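Local coordinates for protein yeast glycogen phosphorylase (Saccharomyces cerevisiae, PDB 1YGP) that belongs to the carbohydrate phosphorylase family of the GT-B clan, a two-domain enzyme fold, and holds pyridoxal-5'-phosphate in a pocket of its chain, at residues D433-F438 against S457-N462; I228-Y233 against C336-H341; N574-V579 against E595-T600. One frame throughout, in Å; residues are numbered along the deposited sequence.

Contact 1 of 3, residues D433-F438 against S457-N462; sequences DINWFF and SIIEEN
Asn435 reaches from the middle of a helix into the turn that Ser457 and Ile458 make just before a short edge strand. Its CG stands anti to the backbone N (chi1 -172°), which sends the side chain away from the helix and toward the turn. CB is the apolar part of the reach and lies 4.2 Å from both CB of Ile458 and CD1 of Ile459. Beyond it, CG brings the amide up to Ser457, and the two ends of the amide then part company. OD1 takes the backbone N-H of Ile458 at 2.9 Å in a fairly straight bond (157° at the hydrogen), the donor sitting above the carbonyl plane, 40° out of it; OD1 also lies beside CB of Ile458. ND2 gives a hydrogen to OG of Ser457 over 3.1 Å, with the hydroxyl tilted from the amide plane. That hydroxyl passes its own hydrogen on to the carbonyl O of Ile459, 3.0 Å from OG, so amide, serine and strand carbonyl form a short relay. Asparagine suits this place because one small group both accepts and donates, and two bonds on different atoms fix its rotation. Beside the amide, CG2 of Ile434 meets CD1 of Ile458 at 4.0 Å, the two side chains crossing obliquely. Their branched apolar chains suit a buried place, and Leu473 of helix 470-477 touches both residues. Ile458 also shares backbone hydrogen bonds with Arg469, which joins the turn to the neighbouring strand. The whole is an asparagine amide gripping a loop through one backbone N-H and one serine hydroxyl: it ties helix 425-445 to the residues leading into strand 459-460, an outer strand of a three-stranded antiparallel sheet.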
ATOM      1  N   ASP A 433      -8.610  16.005  38.725  1.00 12.62           N
ATOM      2  CA  ASP A 433      -8.034  15.491  39.960  1.00 18.06           C
ATOM      3  C   ASP A 433      -6.585  15.874  40.187  1.00 18.64           C
ATOM      4  O   ASP A 433      -6.237  16.391  41.254  1.00 22.26           O
ATOM      5  CB  ASP A 433      -8.112  13.983  40.003  1.00 22.55           C
ATOM      6  CG  ASP A 433      -9.453  13.389  40.413  1.00 27.14           C
ATOM      7  OD1 ASP A 433     -10.487  14.064  40.394  1.00 27.01           O
ATOM      8  OD2 ASP A 433      -9.446  12.208  40.750  1.00 31.86           O
ATOM      9  N   ILE A 434      -5.755  15.660  39.165  1.00 17.43           N
ATOM     10  CA  ILE A 434      -4.339  15.998  39.164  1.00 12.92           C
ATOM     11  C   ILE A 434      -4.174  17.462  39.579  1.00 14.79           C
ATOM     12  O   ILE A 434      -3.430  17.791  40.509  1.00 17.38           O
ATOM     13  CB  ILE A 434      -3.816  15.685  37.716  1.00 11.70           C
ATOM     14  CG1 ILE A 434      -3.612  14.164  37.571  1.00  6.62           C
ATOM     15  CG2 ILE A 434      -2.524  16.458  37.416  1.00 14.46           C
ATOM     16  CD1 ILE A 434      -3.278  13.640  36.150  1.00  2.00           C
ATOM     17  N   ASN A 435      -4.937  18.352  38.939  1.00 20.13           N
ATOM     18  CA  ASN A 435      -4.871  19.785  39.204  1.00 22.26           C
ATOM     19  C   ASN A 435      -5.283  20.114  40.625  1.00 25.47           C
ATOM     20  O   ASN A 435      -4.699  21.009  41.238  1.00 29.21           O
ATOM     21  CB  ASN A 435      -5.787  20.573  38.267  1.00 16.28           C
ATOM     22  CG  ASN A 435      -5.589  22.077  38.399  1.00 13.71           C
ATOM     23  OD1 ASN A 435      -4.525  22.607  38.128  1.00 11.64           O
ATOM     24  ND2 ASN A 435      -6.546  22.906  38.752  1.00 19.31           N
ATOM     25  N   TRP A 436      -6.256  19.369  41.165  1.00 26.76           N
ATOM     26  CA  TRP A 436      -6.786  19.625  42.492  1.00 26.19           C
ATOM     27  C   TRP A 436      -5.718  19.429  43.535  1.00 25.10           C
ATOM     28  O   TRP A 436      -5.410  20.355  44.291  1.00 27.81           O
ATOM     29  CB  TRP A 436      -7.956  18.693  42.834  1.00 27.49           C
ATOM     30  CG  TRP A 436      -8.553  19.018  44.192  1.00 26.16           C
ATOM     31  CD1 TRP A 436      -8.289  18.196  45.253  1.00 27.22           C
ATOM     32  CD2 TRP A 436      -9.349  20.099  44.513  1.00 26.10           C
ATOM     33  NE1 TRP A 436      -8.911  18.757  46.262  1.00 33.08           N
ATOM     34  CE2 TRP A 436      -9.554  19.877  45.884  1.00 28.31           C
ATOM     35  CE3 TRP A 436      -9.932  21.213  43.903  1.00 20.83           C
ATOM     36  CZ2 TRP A 436     -10.337  20.750  46.651  1.00 19.24           C
ATOM     37  CZ3 TRP A 436     -10.715  22.091  44.664  1.00 21.18           C
ATOM     38  CH2 TRP A 436     -10.917  21.859  46.027  1.00 22.20           C
ATOM     39  N   PHE A 437      -5.140  18.241  43.582  1.00 19.69           N
ATOM     40  CA  PHE A 437      -4.120  18.010  44.566  1.00 19.95           C
ATOM     41  C   PHE A 437      -2.929  18.954  44.359  1.00 21.12           C
ATOM     42  O   PHE A 437      -2.390  19.462  45.344  1.00 23.09           O
ATOM     43  CB  PHE A 437      -3.708  16.562  44.476  1.00 23.63           C
ATOM     44  CG  PHE A 437      -4.849  15.600  44.779  1.00 29.90           C
ATOM     45  CD1 PHE A 437      -5.529  15.660  45.994  1.00 30.42           C
ATOM     46  CD2 PHE A 437      -5.208  14.635  43.838  1.00 30.85           C
ATOM     47  CE1 PHE A 437      -6.558  14.753  46.252  1.00 27.13           C
ATOM     48  CE2 PHE A 437      -6.239  13.737  44.109  1.00 27.16           C
ATOM     49  CZ  PHE A 437      -6.914  13.794  45.314  1.00 24.78           C
ATOM     50  N   PHE A 438      -2.519  19.286  43.124  1.00 22.13           N
ATOM     51  CA  PHE A 438      -1.392  20.190  42.870  1.00 18.02           C
ATOM     52  C   PHE A 438      -1.701  21.541  43.495  1.00 18.83           C
ATOM     53  O   PHE A 438      -0.887  22.071  44.247  1.00 19.78           O
ATOM     54  CB  PHE A 438      -1.165  20.346  41.352  1.00  9.02           C
ATOM     55  CG  PHE A 438      -0.221  21.468  40.965  1.00  2.00           C
ATOM     56  CD1 PHE A 438       1.132  21.431  41.313  1.00  9.06           C
ATOM     57  CD2 PHE A 438      -0.715  22.563  40.257  1.00  4.76           C
ATOM     58  CE1 PHE A 438       1.982  22.490  40.957  1.00  7.35           C
ATOM     59  CE2 PHE A 438       0.137  23.624  39.901  1.00  7.78           C
ATOM     60  CZ  PHE A 438       1.486  23.589  40.252  1.00  8.38           C
ATOM     61  N   SER A 457      -2.388  27.327  37.777  1.00 21.57           N
ATOM     62  CA  SER A 457      -3.320  26.238  37.539  1.00 23.08           C
ATOM     63  C   SER A 457      -3.227  25.653  36.149  1.00 22.69           C
ATOM     64  O   SER A 457      -2.970  26.347  35.172  1.00 25.93           O
ATOM     65  CB  SER A 457      -4.761  26.691  37.740  1.00 23.13           C
ATOM     66  OG  SER A 457      -5.758  25.672  37.605  1.00 16.66           O
ATOM     67  N   ILE A 458      -3.496  24.345  36.087  1.00 21.05           N
ATOM     68  CA  ILE A 458      -3.552  23.626  34.836  1.00 16.65           C
ATOM     69  C   ILE A 458      -4.844  24.043  34.159  1.00 16.58           C
ATOM     70  O   ILE A 458      -4.813  24.203  32.942  1.00 22.44           O
ATOM     71  CB  ILE A 458      -3.524  22.104  35.087  1.00 13.44           C
ATOM     72  CG1 ILE A 458      -2.183  21.690  35.672  1.00 13.26           C
ATOM     73  CG2 ILE A 458      -3.752  21.360  33.784  1.00 14.02           C
ATOM     74  CD1 ILE A 458      -2.156  20.213  36.131  1.00 11.77           C
ATOM     75  N   ILE A 459      -5.993  24.236  34.809  1.00 15.10           N
ATOM     76  CA  ILE A 459      -7.166  24.667  34.055  1.00 16.86           C
ATOM     77  C   ILE A 459      -7.201  26.187  34.099  1.00 21.90           C
ATOM     78  O   ILE A 459      -7.205  26.784  35.186  1.00 25.44           O
ATOM     79  CB  ILE A 459      -8.487  24.093  34.642  1.00 11.25           C
ATOM     80  CG1 ILE A 459      -8.696  22.673  34.197  1.00 12.34           C
ATOM     81  CG2 ILE A 459      -9.694  24.830  34.089  1.00 14.96           C
ATOM     82  CD1 ILE A 459      -7.747  21.609  34.757  1.00 17.89           C
ATOM     83  N   GLU A 460      -7.189  26.789  32.906  1.00 24.10           N
ATOM     84  CA  GLU A 460      -7.266  28.227  32.702  1.00 26.37           C
ATOM     85  C   GLU A 460      -8.731  28.581  32.658  1.00 28.58           C
ATOM     86  O   GLU A 460      -9.451  28.140  31.760  1.00 27.67           O
ATOM     87  CB  GLU A 460      -6.632  28.644  31.378  1.00 26.82           C
ATOM     88  CG  GLU A 460      -6.701  30.130  31.057  1.00 25.14           C
ATOM     89  CD  GLU A 460      -5.930  30.523  29.806  1.00 28.81           C
ATOM     90  OE1 GLU A 460      -4.718  30.701  29.904  1.00 33.59           O
ATOM     91  OE2 GLU A 460      -6.526  30.662  28.736  1.00 31.32           O
ATOM     92  N   GLU A 461      -9.153  29.387  33.629  1.00 33.68           N
ATOM     93  CA  GLU A 461     -10.536  29.813  33.747  1.00 39.54           C
ATOM     94  C   GLU A 461     -10.669  30.992  32.796  1.00 44.02           C
ATOM     95  O   GLU A 461     -10.299  32.106  33.167  1.00 45.09           O
ATOM     96  CB  GLU A 461     -10.815  30.259  35.171  1.00 38.30           C
ATOM     97  CG  GLU A 461     -10.305  29.351  36.275  1.00 39.49           C
ATOM     98  CD  GLU A 461     -10.924  27.961  36.372  1.00 42.45           C
ATOM     99  OE1 GLU A 461     -12.145  27.826  36.278  1.00 38.93           O
ATOM    100  OE2 GLU A 461     -10.174  27.010  36.582  1.00 45.03           O
ATOM    101  N   ASN A 462     -11.115  30.796  31.557  1.00 49.99           N
ATOM    102  CA  ASN A 462     -11.162  31.891  30.595  1.00 55.95           C
ATOM    103  C   ASN A 462     -12.565  32.077  30.050  1.00 60.32           C
ATOM    104  O   ASN A 462     -13.486  31.276  30.277  1.00 62.67           O
ATOM    105  CB  ASN A 462     -10.228  31.630  29.399  1.00 50.77           C
TER

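Contact 2 of 3, residues I228-Y233 against C336-H341; sequences IPVTFY and CAASLH
Ile228 and His341 make the aromatic part of this contact. The isoleucine lies against one face of the imidazole, with CG2 3.6 Å from the ring centroid and 24° off the normal, a CH-pi contact displaced toward the rim. CG2 lies over the CG-CD2 side of the ring, and CD1 of Ile228 over the same face, 3.4 Å from ND1 of His341. Two branches of one beta-branched residue thus span the ring. For the histidine, a chi1 of -176° carries the ring out from the helix and over the strand residue; the two side chains slide past each other in opposite directions.

The remaining contacts are purely apolar. CG1 of Ile228 rests 4.1 Å from CB of Ala338, while CG2 of Val230 meets CB of Ala337 at 4.1 Å and CB of Ala338 at 4.4 Å. Val230 and Ile228 are alternate residues of strand 221-232, and Pro229 between them points away from the helix. Alanine is apt on the helix side: the short methyls of Ala337 and Ala338 are consistent with strand and helix axes that approach to 8.4 Å as they run at 141° to each other. Trp280 of strand 274-284 touches both Ile228 and Ala338, and Phe334 of the same helix touches Val230.

No hydrogen bond crosses between the two segments, and their backbones bond within their own elements: Ile228 and Val230 to strand 255-267, Leu340 and His341 to the preceding turn of the helix. The chemistry therefore implies that, between these two segments, helix 322-350 meets the edge strand through apolar and CH-pi packing, with the buried alanines inside and the exposed histidine closing the margin.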
ATOM      1  N   ILE A 228      -3.050  -2.651  18.497  1.00  7.03           N
ATOM      2  CA  ILE A 228      -3.600  -2.108  19.750  1.00  9.09           C
ATOM      3  C   ILE A 228      -4.976  -1.499  19.465  1.00  9.05           C
ATOM      4  O   ILE A 228      -5.030  -0.731  18.508  1.00 16.02           O
ATOM      5  CB  ILE A 228      -2.705  -0.967  20.339  1.00 11.66           C
ATOM      6  CG1 ILE A 228      -1.195  -1.237  20.345  1.00  9.56           C
ATOM      7  CG2 ILE A 228      -3.164  -0.793  21.760  1.00 10.26           C
ATOM      8  CD1 ILE A 228      -0.706  -2.376  21.254  1.00 19.31           C
ATOM      9  N   PRO A 229      -6.113  -1.756  20.134  1.00 10.44           N
ATOM     10  CA  PRO A 229      -7.344  -0.932  20.077  1.00  9.34           C
ATOM     11  C   PRO A 229      -7.234   0.403  20.818  1.00 11.65           C
ATOM     12  O   PRO A 229      -6.606   0.479  21.885  1.00 17.12           O
ATOM     13  CB  PRO A 229      -8.423  -1.798  20.669  1.00  6.02           C
ATOM     14  CG  PRO A 229      -7.885  -3.196  20.444  1.00  7.76           C
ATOM     15  CD  PRO A 229      -6.405  -3.030  20.774  1.00  6.58           C
ATOM     16  N   VAL A 230      -7.833   1.473  20.299  1.00  8.44           N
ATOM     17  CA  VAL A 230      -7.732   2.815  20.855  1.00  4.44           C
ATOM     18  C   VAL A 230      -9.163   3.321  20.814  1.00  9.12           C
ATOM     19  O   VAL A 230      -9.861   3.092  19.824  1.00 14.39           O
ATOM     20  CB  VAL A 230      -6.787   3.669  19.969  1.00  2.07           C
ATOM     21  CG1 VAL A 230      -6.885   5.134  20.339  1.00  7.28           C
ATOM     22  CG2 VAL A 230      -5.342   3.268  20.206  1.00  2.00           C
ATOM     23  N   THR A 231      -9.617   4.068  21.807  1.00 11.65           N
ATOM     24  CA  THR A 231     -11.029   4.404  21.954  1.00 12.99           C
ATOM     25  C   THR A 231     -11.282   5.892  22.013  1.00 14.50           C
ATOM     26  O   THR A 231     -10.483   6.642  22.589  1.00 16.88           O
ATOM     27  CB  THR A 231     -11.496   3.672  23.240  1.00 12.12           C
ATOM     28  OG1 THR A 231     -11.692   2.354  22.770  1.00 14.17           O
ATOM     29  CG2 THR A 231     -12.729   4.184  23.939  1.00 12.45           C
ATOM     30  N   PHE A 232     -12.381   6.334  21.433  1.00 12.10           N
ATOM     31  CA  PHE A 232     -12.692   7.743  21.500  1.00 12.66           C
ATOM     32  C   PHE A 232     -14.140   7.878  21.907  1.00 13.87           C
ATOM     33  O   PHE A 232     -14.949   6.957  21.711  1.00 12.97           O
ATOM     34  CB  PHE A 232     -12.488   8.404  20.157  1.00 10.45           C
ATOM     35  CG  PHE A 232     -11.049   8.320  19.682  1.00 12.09           C
ATOM     36  CD1 PHE A 232     -10.070   9.107  20.288  1.00  6.87           C
ATOM     37  CD2 PHE A 232     -10.716   7.447  18.639  1.00 10.40           C
ATOM     38  CE1 PHE A 232      -8.758   9.010  19.837  1.00 11.72           C
ATOM     39  CE2 PHE A 232      -9.398   7.362  18.202  1.00  8.93           C
ATOM     40  CZ  PHE A 232      -8.415   8.144  18.798  1.00  9.14           C
ATOM     41  N   TYR A 233     -14.438   9.040  22.495  1.00 14.34           N
ATOM     42  CA  TYR A 233     -15.761   9.450  22.939  1.00 11.40           C
ATOM     43  C   TYR A 233     -16.186   8.532  24.062  1.00 13.37           C
ATOM     44  O   TYR A 233     -15.346   7.961  24.767  1.00 12.44           O
ATOM     45  CB  TYR A 233     -16.758   9.384  21.759  1.00  8.48           C
ATOM     46  CG  TYR A 233     -16.289  10.248  20.602  1.00  9.71           C
ATOM     47  CD1 TYR A 233     -16.355  11.633  20.700  1.00  7.29           C
ATOM     48  CD2 TYR A 233     -15.760   9.652  19.455  1.00 11.64           C
ATOM     49  CE1 TYR A 233     -15.893  12.429  19.659  1.00  6.96           C
ATOM     50  CE2 TYR A 233     -15.293  10.442  18.409  1.00 10.20           C
ATOM     51  CZ  TYR A 233     -15.371  11.827  18.528  1.00  9.96           C
ATOM     52  OH  TYR A 233     -14.966  12.630  17.494  1.00 10.20           O
ATOM     53  N   CYS A 336      -0.268   8.456  21.680  1.00  8.43           N
ATOM     54  CA  CYS A 336       0.073   8.296  23.100  1.00  7.26           C
ATOM     55  C   CYS A 336      -0.446   7.004  23.736  1.00  4.71           C
ATOM     56  O   CYS A 336       0.254   6.291  24.456  1.00  3.08           O
ATOM     57  CB  CYS A 336      -0.470   9.466  23.867  1.00 13.85           C
ATOM     58  SG  CYS A 336       0.569  10.896  23.519  1.00 16.85           S
ATOM     59  N   ALA A 337      -1.668   6.661  23.369  1.00  2.00           N
ATOM     60  CA  ALA A 337      -2.375   5.490  23.813  1.00  3.36           C
ATOM     61  C   ALA A 337      -1.691   4.181  23.419  1.00  7.30           C
ATOM     62  O   ALA A 337      -1.315   3.372  24.281  1.00  9.46           O
ATOM     63  CB  ALA A 337      -3.770   5.532  23.214  1.00  3.43           C
ATOM     64  N   ALA A 338      -1.521   3.971  22.106  1.00  6.61           N
ATOM     65  CA  ALA A 338      -0.904   2.781  21.553  1.00  3.11           C
ATOM     66  C   ALA A 338       0.535   2.616  22.037  1.00  4.05           C
ATOM     67  O   ALA A 338       0.926   1.551  22.526  1.00  4.10           O
ATOM     68  CB  ALA A 338      -0.919   2.890  20.058  1.00  2.00           C
ATOM     69  N   SER A 339       1.324   3.680  21.989  1.00  5.24           N
ATOM     70  CA  SER A 339       2.683   3.654  22.477  1.00  5.82           C
ATOM     71  C   SER A 339       2.757   3.331  23.959  1.00  6.10           C
ATOM     72  O   SER A 339       3.540   2.466  24.352  1.00  6.80           O
ATOM     73  CB  SER A 339       3.303   4.992  22.217  1.00  8.16           C
ATOM     74  OG  SER A 339       3.334   5.244  20.821  1.00  4.60           O
ATOM     75  N   LEU A 340       1.946   3.935  24.829  1.00  8.84           N
ATOM     76  CA  LEU A 340       1.995   3.586  26.242  1.00  7.57           C
ATOM     77  C   LEU A 340       1.610   2.137  26.427  1.00 11.45           C
ATOM     78  O   LEU A 340       2.272   1.412  27.164  1.00 13.62           O
ATOM     79  CB  LEU A 340       1.055   4.445  27.043  1.00  3.59           C
ATOM     80  CG  LEU A 340       1.722   5.324  28.060  1.00  2.40           C
ATOM     81  CD1 LEU A 340       2.502   4.468  29.014  1.00  8.26           C
ATOM     82  CD2 LEU A 340       2.708   6.253  27.393  1.00 10.31           C
ATOM     83  N   HIS A 341       0.607   1.664  25.691  1.00 12.57           N
ATOM     84  CA  HIS A 341       0.182   0.281  25.758  1.00 14.25           C
ATOM     85  C   HIS A 341       1.324  -0.674  25.471  1.00 16.26           C
ATOM     86  O   HIS A 341       1.483  -1.699  26.152  1.00 17.06           O
ATOM     87  CB  HIS A 341      -0.917   0.035  24.755  1.00 15.67           C
ATOM     88  CG  HIS A 341      -1.493  -1.367  24.801  1.00 18.84           C
ATOM     89  ND1 HIS A 341      -0.887  -2.532  24.611  1.00 19.27           N
ATOM     90  CD2 HIS A 341      -2.820  -1.633  25.038  1.00 20.49           C
ATOM     91  CE1 HIS A 341      -1.781  -3.486  24.716  1.00 14.44           C
ATOM     92  NE2 HIS A 341      -2.934  -2.932  24.974  1.00 15.28           N
TER

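Contact 3 of 3, residues N574-V579 against E595-T600; sequences NKIRLV and EYLDDT
Lys575 of helix 562-584 and Leu597 of the loop before strand 601-606 carry most of this contact. Lys575 leaves the helix with CG beside the backbone N and then bends at chi3 (-104°), a departure from the extended chain that delivers NZ to the loop backbone. There it gives a hydrogen bond to the carbonyl O of Thr600 at 2.9 Å and a weak one to O of Leu597 at 3.3 Å, and it also makes a salt bridge with Asp709. A long flexible chain ending in a charge suits this task, since carbonyls and a carboxylate can share one ammonium.

In Leu597, a chi1 of -154° turns both methyls to the helix. CD2 meets CG1 of Ile576 at 3.8 Å, the side chains crossing at about a right angle, and CD1 meets CG2 of Val579 at 4.0 Å. Thr600 turns its hydroxyl back on the loop, OG1 reaching O of Tyr596 at 2.9 Å, while Asp599 N reaches that oxygen from the opposite face. The buried ammonium would thus be stabilised by Asp709 and the Thr600 carbonyl, less by that of Leu597, whose methyls on Ile576 and Val579 supply the apolar share.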
ATOM      1  N   ASN A 574      32.144  21.052  -3.599  1.00 24.42           N
ATOM      2  CA  ASN A 574      30.813  21.047  -2.988  1.00 21.46           C
ATOM      3  C   ASN A 574      29.880  22.069  -3.598  1.00 20.04           C
ATOM      4  O   ASN A 574      28.674  21.819  -3.738  1.00 18.27           O
ATOM      5  CB  ASN A 574      30.830  21.344  -1.511  1.00 16.80           C
ATOM      6  CG  ASN A 574      31.275  20.174  -0.659  1.00 21.88           C
ATOM      7  OD1 ASN A 574      31.335  19.016  -1.063  1.00 19.33           O
ATOM      8  ND2 ASN A 574      31.625  20.440   0.585  1.00 24.80           N
ATOM      9  N   LYS A 575      30.435  23.221  -3.995  1.00 20.38           N
ATOM     10  CA  LYS A 575      29.646  24.232  -4.678  1.00 20.62           C
ATOM     11  C   LYS A 575      29.188  23.735  -6.041  1.00 18.83           C
ATOM     12  O   LYS A 575      28.033  23.955  -6.432  1.00 17.39           O
ATOM     13  CB  LYS A 575      30.451  25.531  -4.837  1.00 19.10           C
ATOM     14  CG  LYS A 575      30.303  26.372  -3.572  1.00 19.36           C
ATOM     15  CD  LYS A 575      30.580  27.830  -3.831  1.00 15.08           C
ATOM     16  CE  LYS A 575      31.940  28.223  -3.316  1.00 23.59           C
ATOM     17  NZ  LYS A 575      32.206  29.601  -3.690  1.00 29.12           N
ATOM     18  N   ILE A 576      30.051  22.976  -6.723  1.00 17.16           N
ATOM     19  CA  ILE A 576      29.718  22.418  -8.023  1.00 16.59           C
ATOM     20  C   ILE A 576      28.542  21.478  -7.870  1.00 16.48           C
ATOM     21  O   ILE A 576      27.642  21.569  -8.708  1.00 17.28           O
ATOM     22  CB  ILE A 576      30.939  21.663  -8.630  1.00 16.68           C
ATOM     23  CG1 ILE A 576      31.956  22.693  -9.100  1.00  7.28           C
ATOM     24  CG2 ILE A 576      30.506  20.728  -9.773  1.00 12.53           C
ATOM     25  CD1 ILE A 576      33.350  22.074  -9.371  1.00  9.55           C
ATOM     26  N   ARG A 577      28.500  20.623  -6.837  1.00 17.19           N
ATOM     27  CA  ARG A 577      27.363  19.725  -6.653  1.00 19.01           C
ATOM     28  C   ARG A 577      26.074  20.519  -6.602  1.00 20.74           C
ATOM     29  O   ARG A 577      25.146  20.184  -7.338  1.00 27.86           O
ATOM     30  CB  ARG A 577      27.328  18.944  -5.352  1.00 21.59           C
ATOM     31  CG  ARG A 577      28.452  18.011  -4.974  1.00 30.62           C
ATOM     32  CD  ARG A 577      27.948  17.070  -3.874  1.00 33.64           C
ATOM     33  NE  ARG A 577      27.483  17.789  -2.702  1.00 40.30           N
ATOM     34  CZ  ARG A 577      27.620  17.305  -1.468  1.00 42.51           C
ATOM     35  NH1 ARG A 577      28.190  16.125  -1.239  1.00 42.61           N
ATOM     36  NH2 ARG A 577      27.195  18.044  -0.443  1.00 44.71           N
ATOM     37  N   LEU A 578      26.002  21.584  -5.789  1.00 19.32           N
ATOM     38  CA  LEU A 578      24.795  22.373  -5.655  1.00 15.46           C
ATOM     39  C   LEU A 578      24.405  22.958  -7.001  1.00 20.32           C
ATOM     40  O   LEU A 578      23.237  22.878  -7.392  1.00 18.20           O
ATOM     41  CB  LEU A 578      25.009  23.500  -4.656  1.00 13.38           C
ATOM     42  CG  LEU A 578      23.821  24.445  -4.477  1.00 10.48           C
ATOM     43  CD1 LEU A 578      22.650  23.666  -3.910  1.00  9.32           C
ATOM     44  CD2 LEU A 578      24.213  25.608  -3.597  1.00  6.16           C
ATOM     45  N   VAL A 579      25.387  23.486  -7.741  1.00 25.30           N
ATOM     46  CA  VAL A 579      25.156  24.060  -9.063  1.00 26.77           C
ATOM     47  C   VAL A 579      24.529  22.981  -9.946  1.00 24.05           C
ATOM     48  O   VAL A 579      23.471  23.224 -10.546  1.00 22.86           O
ATOM     49  CB  VAL A 579      26.520  24.590  -9.631  1.00 28.52           C
ATOM     50  CG1 VAL A 579      26.386  25.104 -11.045  1.00 27.34           C
ATOM     51  CG2 VAL A 579      26.961  25.812  -8.830  1.00 28.57           C
ATOM     52  N   GLU A 595      31.724  29.621 -14.582  1.00 43.99           N
ATOM     53  CA  GLU A 595      33.071  30.189 -14.609  1.00 41.11           C
ATOM     54  C   GLU A 595      33.135  31.204 -13.478  1.00 40.67           C
ATOM     55  O   GLU A 595      32.118  31.849 -13.222  1.00 46.28           O
ATOM     56  N   TYR A 596      34.218  31.398 -12.735  1.00 37.05           N
ATOM     57  CA  TYR A 596      34.205  32.426 -11.694  1.00 35.00           C
ATOM     58  C   TYR A 596      33.587  31.969 -10.368  1.00 34.74           C
ATOM     59  O   TYR A 596      33.590  32.712  -9.382  1.00 32.63           O
ATOM     60  N   LEU A 597      33.131  30.716 -10.279  1.00 35.42           N
ATOM     61  CA  LEU A 597      32.569  30.108  -9.075  1.00 31.47           C
ATOM     62  C   LEU A 597      33.400  30.243  -7.794  1.00 30.93           C
ATOM     63  O   LEU A 597      32.845  30.559  -6.746  1.00 27.30           O
ATOM     64  CB  LEU A 597      32.340  28.661  -9.383  1.00 30.69           C
ATOM     65  CG  LEU A 597      31.292  27.908  -8.647  1.00 28.08           C
ATOM     66  CD1 LEU A 597      29.945  28.519  -8.957  1.00 32.95           C
ATOM     67  CD2 LEU A 597      31.311  26.459  -9.098  1.00 30.54           C
ATOM     68  N   ASP A 598      34.734  30.076  -7.820  1.00 30.88           N
ATOM     69  CA  ASP A 598      35.563  30.246  -6.620  1.00 28.96           C
ATOM     70  C   ASP A 598      35.522  31.669  -6.087  1.00 29.76           C
ATOM     71  O   ASP A 598      35.875  31.908  -4.937  1.00 30.60           O
ATOM     72  CB  ASP A 598      37.035  29.899  -6.881  1.00 26.16           C
ATOM     73  CG  ASP A 598      37.878  29.634  -5.623  1.00 29.74           C
ATOM     74  OD1 ASP A 598      37.330  29.203  -4.607  1.00 34.67           O
ATOM     75  OD2 ASP A 598      39.094  29.851  -5.651  1.00 31.09           O
ATOM     76  N   ASP A 599      35.103  32.644  -6.887  1.00 29.27           N
ATOM     77  CA  ASP A 599      34.989  33.995  -6.409  1.00 27.82           C
ATOM     78  C   ASP A 599      33.503  34.331  -6.281  1.00 26.13           C
ATOM     79  O   ASP A 599      33.146  35.498  -6.074  1.00 27.83           O
ATOM     80  CB  ASP A 599      35.724  34.886  -7.405  1.00 32.26           C
ATOM     81  CG  ASP A 599      35.831  36.357  -7.009  1.00 37.85           C
ATOM     82  OD1 ASP A 599      36.401  36.666  -5.958  1.00 36.91           O
ATOM     83  OD2 ASP A 599      35.322  37.190  -7.763  1.00 41.31           O
ATOM     84  N   THR A 600      32.600  33.355  -6.341  1.00 23.92           N
ATOM     85  CA  THR A 600      31.187  33.633  -6.183  1.00 25.61           C
ATOM     86  C   THR A 600      30.807  33.282  -4.749  1.00 26.59           C
ATOM     87  O   THR A 600      30.927  32.120  -4.352  1.00 31.13           O
ATOM     88  CB  THR A 600      30.357  32.783  -7.141  1.00 24.34           C
ATOM     89  OG1 THR A 600      30.844  32.956  -8.465  1.00 29.51           O
ATOM     90  CG2 THR A 600      28.914  33.212  -7.100  1.00 22.62           C
TER

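In the fold
From the N terminus, contact 2 comes first, bringing the edge strand of the nine-stranded mixed sheet against helix 322-350 and closing a loop of 102 intervening residues. Contact 1 follows, a local closure over 18 residues, mostly helical, that binds helix 425-445 to the small antiparallel sheet. Contact 3 is last, spanning 15 residues to set the loop before strand 601-606, in the six-stranded parallel sheet, against helix 562-584. The three lie in series; none nests or crosses. Contacts 1 and 2 share one side of the chain, their centres 24 Å apart, whereas contact 3 lies on the other side, consistent with the two lobes of a GT-B fold. Strand 601-606 leads to Lys607 of the pyridoxal-5'-phosphate pocket.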